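N-(5'-phosphoribosyl)anthranilate isomerase (Thermococcus kodakarensis, PDB 5LHF) catalyses the isomerisation of N-(5-phospho-beta-D-ribosyl)anthranilate to 1-(2-carboxyphenylamino)-1-deoxy-D-ribulose 5-phosphate, the third of five steps from chorismate to L-tryptophan. Local coordinates at residues Val6-Val11 against Val197-Phe202; Ser141-Asp146 against Pro167-Glu172. All coordinates share one frame; numbering follows the deposited sequence.

Interaction 1. Residues Val6-Val11 against Val197-Phe202; sequences VKICGV and VLIEAF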
loop_
_atom_site.group_PDB
_atom_site.type_symbol
_atom_site.label_atom_id
_atom_site.label_comp_id
_atom_site.label_asym_id
_atom_site.label_seq_id
_atom_site.Cartn_x
_atom_site.Cartn_y
_atom_site.Cartn_z
ATOM N N VAL A 6 1.901 4.765 -8.799
ATOM C CA VAL A 6 2.554 3.472 -8.632
ATOM C C VAL A 6 3.422 3.535 -7.389
ATOM O O VAL A 6 4.274 4.422 -7.272
ATOM C CB VAL A 6 3.414 3.098 -9.849
ATOM C CG1 VAL A 6 4.074 1.736 -9.618
ATOM C CG2 VAL A 6 2.570 3.135 -11.132
ATOM N N LYS A 7 3.213 2.594 -6.473
ATOM C CA LYS A 7 3.985 2.518 -5.241
ATOM C C LYS A 7 4.694 1.174 -5.214
ATOM O O LYS A 7 4.065 0.143 -5.468
ATOM C CB LYS A 7 3.086 2.690 -4.018
ATOM C CG LYS A 7 3.805 2.465 -2.684
ATOM C CD LYS A 7 2.929 2.907 -1.492
ATOM C CE LYS A 7 3.466 2.366 -0.170
ATOM N NZ LYS A 7 3.005 0.956 0.104
ATOM N N ILE A 8 6.006 1.187 -4.977
ATOM C CA ILE A 8 6.771 -0.044 -4.786
ATOM C C ILE A 8 7.152 -0.101 -3.317
ATOM O O ILE A 8 7.953 0.715 -2.833
ATOM C CB ILE A 8 8.015 -0.122 -5.684
ATOM C CG1 ILE A 8 7.612 -0.146 -7.169
ATOM C CG2 ILE A 8 8.841 -1.352 -5.326
ATOM C CD1 ILE A 8 8.785 0.006 -8.141
ATOM N N CYS A 9 6.595 -1.068 -2.612
ATOM C CA CYS A 9 6.658 -1.092 -1.157
ATOM C C CYS A 9 7.776 -2.016 -0.688
ATOM O O CYS A 9 8.222 -2.908 -1.415
ATOM C CB CYS A 9 5.321 -1.551 -0.569
ATOM S SG CYS A 9 5.227 -1.370 1.238
ATOM N N GLY A 10 8.245 -1.768 0.535
ATOM C CA GLY A 10 9.139 -2.696 1.200
ATOM C C GLY A 10 10.620 -2.544 0.901
ATOM O O GLY A 10 11.330 -3.550 0.792
ATOM N N VAL A 11 11.117 -1.330 0.758
ATOM C CA VAL A 11 12.553 -1.171 0.553
ATOM C C VAL A 11 13.260 -1.340 1.887
ATOM O O VAL A 11 12.795 -0.849 2.928
ATOM C CB VAL A 11 12.888 0.181 -0.107
ATOM C CG1 VAL A 11 12.372 0.210 -1.545
ATOM C CG2 VAL A 11 12.301 1.344 0.706
ATOM N N VAL A 197 15.011 -5.216 -13.708
ATOM C CA VAL A 197 14.348 -5.779 -14.879
ATOM C C VAL A 197 12.899 -6.130 -14.564
ATOM O O VAL A 197 11.996 -5.885 -15.380
ATOM C CB VAL A 197 15.134 -6.987 -15.412
ATOM C CG1 VAL A 197 14.253 -7.823 -16.338
ATOM C CG2 VAL A 197 16.397 -6.512 -16.139
ATOM N N LEU A 198 12.632 -6.658 -13.359
ATOM C CA LEU A 198 11.248 -6.903 -12.947
ATOM C C LEU A 198 10.462 -5.602 -12.835
ATOM O O LEU A 198 9.284 -5.547 -13.221
ATOM C CB LEU A 198 11.204 -7.651 -11.612
ATOM C CG LEU A 198 11.758 -9.071 -11.670
ATOM C CD1 LEU A 198 11.568 -9.742 -10.317
ATOM C CD2 LEU A 198 11.088 -9.880 -12.801
ATOM N N ILE A 199 11.075 -4.552 -12.285
ATOM C CA ILE A 199 10.379 -3.273 -12.181
ATOM C C ILE A 199 10.054 -2.729 -13.570
ATOM O O ILE A 199 8.946 -2.233 -13.811
ATOM C CB ILE A 199 11.188 -2.263 -11.336
ATOM C CG1 ILE A 199 11.208 -2.711 -9.867
ATOM C CG2 ILE A 199 10.551 -0.873 -11.435
ATOM C CD1 ILE A 199 12.227 -1.943 -8.969
ATOM N N GLU A 200 11.002 -2.811 -14.506
ATOM C CA GLU A 200 10.720 -2.294 -15.844
ATOM C C GLU A 200 9.618 -3.092 -16.526
ATOM O O GLU A 200 8.810 -2.531 -17.275
ATOM C CB GLU A 200 11.997 -2.270 -16.676
ATOM C CG GLU A 200 12.953 -1.222 -16.152
ATOM C CD GLU A 200 14.116 -0.934 -17.086
ATOM O OE1 GLU A 200 14.494 -1.827 -17.876
ATOM O OE2 GLU A 200 14.657 0.188 -17.008
ATOM N N ALA A 201 9.565 -4.405 -16.280
ATOM C CA ALA A 201 8.490 -5.205 -16.865
ATOM C C ALA A 201 7.146 -4.811 -16.278
ATOM O O ALA A 201 6.139 -4.767 -16.997
ATOM C CB ALA A 201 8.748 -6.695 -16.642
ATOM N N PHE A 202 7.111 -4.548 -14.964
ATOM C CA PHE A 202 5.894 -4.088 -14.301
ATOM C C PHE A 202 5.455 -2.729 -14.840
ATOM O O PHE A 202 4.286 -2.529 -15.200
ATOM C CB PHE A 202 6.150 -4.021 -12.787
ATOM C CG PHE A 202 4.921 -3.766 -11.965
ATOM C CD1 PHE A 202 4.549 -2.469 -11.632
ATOM C CD2 PHE A 202 4.155 -4.825 -11.498
ATOM C CE1 PHE A 202 3.441 -2.238 -10.858
ATOM C CE2 PHE A 202 3.027 -4.594 -10.719
ATOM C CZ PHE A 202 2.672 -3.306 -10.409
#

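Interaction 2. Residues Ser141-Asp146 against Pro167-Glu172; sequences SGRRHD and PENVGE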
loop_
_atom_site.group_PDB
_atom_site.type_symbol
_atom_site.label_atom_id
_atom_site.label_comp_id
_atom_site.label_asym_id
_atom_site.label_seq_id
_atom_site.Cartn_x
_atom_site.Cartn_y
_atom_site.Cartn_z
ATOM N N SER A 141 -8.544 -19.054 -5.208
ATOM C CA SER A 141 -9.670 -18.895 -6.124
ATOM C C SER A 141 -10.511 -17.662 -5.804
ATOM O O SER A 141 -11.169 -17.117 -6.698
ATOM C CB SER A 141 -10.542 -20.148 -6.095
ATOM O OG SER A 141 -11.148 -20.312 -4.823
ATOM N N GLY A 142 -10.514 -17.214 -4.546
ATOM C CA GLY A 142 -11.261 -16.024 -4.161
ATOM C C GLY A 142 -10.714 -14.726 -4.723
ATOM O O GLY A 142 -11.349 -13.678 -4.553
ATOM N N ARG A 143 -9.560 -14.769 -5.383
ATOM C CA ARG A 143 -8.948 -13.542 -5.875
ATOM C C ARG A 143 -9.818 -12.873 -6.936
ATOM O O ARG A 143 -9.937 -11.643 -6.964
ATOM C CB ARG A 143 -7.555 -13.852 -6.414
ATOM C CG ARG A 143 -6.771 -12.646 -6.818
ATOM C CD ARG A 143 -5.307 -13.006 -7.001
ATOM N NE ARG A 143 -4.580 -11.850 -7.497
ATOM C CZ ARG A 143 -4.069 -10.906 -6.720
ATOM N NH1 ARG A 143 -4.178 -10.992 -5.390
ATOM N NH2 ARG A 143 -3.441 -9.884 -7.280
ATOM N N ARG A 144 -10.444 -13.667 -7.810
ATOM C CA ARG A 144 -11.348 -13.093 -8.802
ATOM C C ARG A 144 -12.516 -12.381 -8.127
ATOM O O ARG A 144 -12.936 -11.302 -8.562
ATOM C CB ARG A 144 -11.848 -14.184 -9.753
ATOM C CG ARG A 144 -10.856 -14.536 -10.859
ATOM C CD ARG A 144 -11.344 -15.688 -11.735
ATOM N NE ARG A 144 -12.388 -15.288 -12.679
ATOM C CZ ARG A 144 -12.160 -14.923 -13.937
ATOM N NH1 ARG A 144 -10.920 -14.903 -14.410
ATOM N NH2 ARG A 144 -13.171 -14.577 -14.725
ATOM N N HIS A 145 -13.048 -12.976 -7.058
ATOM C CA HIS A 145 -14.075 -12.316 -6.261
ATOM C C HIS A 145 -13.563 -11.004 -5.682
ATOM O O HIS A 145 -14.301 -10.013 -5.613
ATOM C CB HIS A 145 -14.525 -13.256 -5.144
ATOM C CG HIS A 145 -15.232 -12.573 -4.014
ATOM N ND1 HIS A 145 -14.564 -11.925 -2.996
ATOM C CD2 HIS A 145 -16.551 -12.461 -3.727
ATOM C CE1 HIS A 145 -15.440 -11.429 -2.142
ATOM N NE2 HIS A 145 -16.654 -11.741 -2.562
ATOM N N ASP A 146 -12.306 -10.986 -5.236
ATOM C CA ASP A 146 -11.750 -9.769 -4.655
ATOM C C ASP A 146 -11.658 -8.653 -5.689
ATOM O O ASP A 146 -11.925 -7.490 -5.374
ATOM C CB ASP A 146 -10.384 -10.055 -4.037
ATOM C CG ASP A 146 -10.462 -11.012 -2.854
ATOM O OD1 ASP A 146 -11.582 -11.410 -2.475
ATOM O OD2 ASP A 146 -9.394 -11.352 -2.299
ATOM N N PRO A 167 4.487 -8.599 -12.682
ATOM C CA PRO A 167 4.485 -8.168 -14.090
ATOM C C PRO A 167 3.531 -8.964 -14.958
ATOM O O PRO A 167 2.979 -8.414 -15.918
ATOM C CB PRO A 167 5.943 -8.380 -14.524
ATOM C CG PRO A 167 6.719 -8.206 -13.273
ATOM C CD PRO A 167 5.858 -8.848 -12.205
ATOM N N GLU A 168 3.306 -10.235 -14.629
ATOM C CA GLU A 168 2.477 -11.113 -15.450
ATOM C C GLU A 168 0.983 -10.934 -15.210
ATOM O O GLU A 168 0.190 -11.205 -16.121
ATOM C CB GLU A 168 2.849 -12.578 -15.204
ATOM C CG GLU A 168 4.250 -12.947 -15.657
ATOM C CD GLU A 168 5.324 -12.543 -14.654
ATOM O OE1 GLU A 168 4.987 -11.980 -13.582
ATOM O OE2 GLU A 168 6.514 -12.792 -14.938
ATOM N N ASN A 169 0.561 -10.510 -14.014
ATOM C CA ASN A 169 -0.869 -10.447 -13.744
ATOM C C ASN A 169 -1.407 -9.034 -13.546
ATOM O O ASN A 169 -2.628 -8.868 -13.457
ATOM C CB ASN A 169 -1.235 -11.332 -12.529
ATOM C CG ASN A 169 -0.793 -10.754 -11.179
ATOM O OD1 ASN A 169 -0.472 -9.573 -11.031
ATOM N ND2 ASN A 169 -0.790 -11.614 -10.176
ATOM N N VAL A 170 -0.547 -8.012 -13.513
ATOM C CA VAL A 170 -1.043 -6.678 -13.178
ATOM C C VAL A 170 -1.914 -6.099 -14.290
ATOM O O VAL A 170 -2.831 -5.311 -14.012
ATOM C CB VAL A 170 0.123 -5.736 -12.817
ATOM C CG1 VAL A 170 0.910 -5.330 -14.049
ATOM C CG2 VAL A 170 -0.407 -4.515 -12.078
ATOM N N GLY A 171 -1.672 -6.480 -15.550
ATOM C CA GLY A 171 -2.474 -5.940 -16.641
ATOM C C GLY A 171 -3.931 -6.333 -16.520
ATOM O O GLY A 171 -4.831 -5.511 -16.716
ATOM N N GLU A 172 -4.179 -7.589 -16.158
ATOM C CA GLU A 172 -5.548 -8.037 -15.955
ATOM C C GLU A 172 -6.159 -7.363 -14.732
ATOM O O GLU A 172 -7.321 -6.943 -14.764
ATOM C CB GLU A 172 -5.580 -9.559 -15.822
ATOM C CG GLU A 172 -6.982 -10.135 -15.677
ATOM C CD GLU A 172 -6.993 -11.471 -14.957
ATOM O OE1 GLU A 172 -5.988 -11.793 -14.286
ATOM O OE2 GLU A 172 -8.004 -12.199 -15.063
#

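Interaction 1. Residues Val6-Val11 against Val197-Phe202
Ile8 reaches out of its strand and lays its terminal methyl against the side arms of Ile199. CD1 of Ile8 comes within 3.8 Å of CG2 of Ile199, and it lies 4.0 Å from both CG1 and CD1 of the same residue, so one methyl meets both arms of its partner. Ile8 carries CG1 anti to the carbonyl carbon (chi1 -63°), and with chi2 extended at 171° the chain is long enough to span backbones whose CA atoms stay 8.8 Å apart. Two residues earlier on the strand, Val6 makes the second, looser touch: its CG1 sits 4.2 Å from CE1 of Phe202, at the edge of the ring and near its plane. Lys7, between them, turns the other way, into the barrel, where its NZ forms a salt bridge with Asp183. All four touching residues are buried and apolar. This is the outer layer of a TIM barrel, where the last helix, 196-207, packs on the first strand, 5-9, beside the seam at which strands 5-9 and 181-184 pair. Val182 and Val184 of the latter lie against Phe202, while helix 14-20 adds Val20 against Ile8 and Leu19 against Ile199.

Interaction 2. Residues Ser141-Asp146 against Pro167-Glu172
Charge is what relates Arg144 to Glu172: NH1 of Arg144 lies 4.0 Å from OE2 of Glu172, beyond salt-bridge range. The guanidinium and carboxylate planes are turned 52° apart, and the oxygen sits well out of the guanidinium plane with no N-H aimed at it. Any attraction is therefore probably a general electrostatic one, at an exposed spot where solvent would weaken it. The arginine chain bends at chi3 (76°), which brings its end closer to the other helix, while Glu172 extends to meet it roughly at a right angle.

The second pair is mere proximity, NH2 of Arg143 lying 4.3 Å from ND2 of Asn169. Both are donors, and each is held by other partners. Arg143 gives NH2 to Gly163 O and NH1 to Gly138 O; Asn169 gives ND2 to Gly164 O and takes Thr166 N on OD1. With bonds at two guanidinium nitrogens and at both ends of the amide, the rotation of each flat group is set by the loops it reaches rather than by the other.

Neighbouring outer helices of the barrel, 143-156 and 170-177, thus meet near their N-terminal ends, Asn169 standing just ahead of helix 170-177, with strand 160-162 and the Gly163-Thr166 loop joining them along the chain.

Interactions 1 and 2 have centres about 17 Å apart, yet they meet directly, because segments 167-172 and 197-202 pack on each other. Phe202 is the shared piece: its CE2 lies 3.7 Å from CG2 of Val170, while its CE1 edge meets Val6 on strand 5-9. In sequence, interaction 2 falls between the two halves of interaction 1, which brings the chain's first strand and last helix together. Interaction 1 is buried strand-to-helix packing; interaction 2 is a sparse surface approach between the starts of two helices. A TIM barrel's active site lies at the C-terminal strand ends; there the Gly163-Thr166 loop, bonded to Arg143 and Asn169, probably helps hold the substrate phosphate, whereas interaction 1 packs outside the barrel.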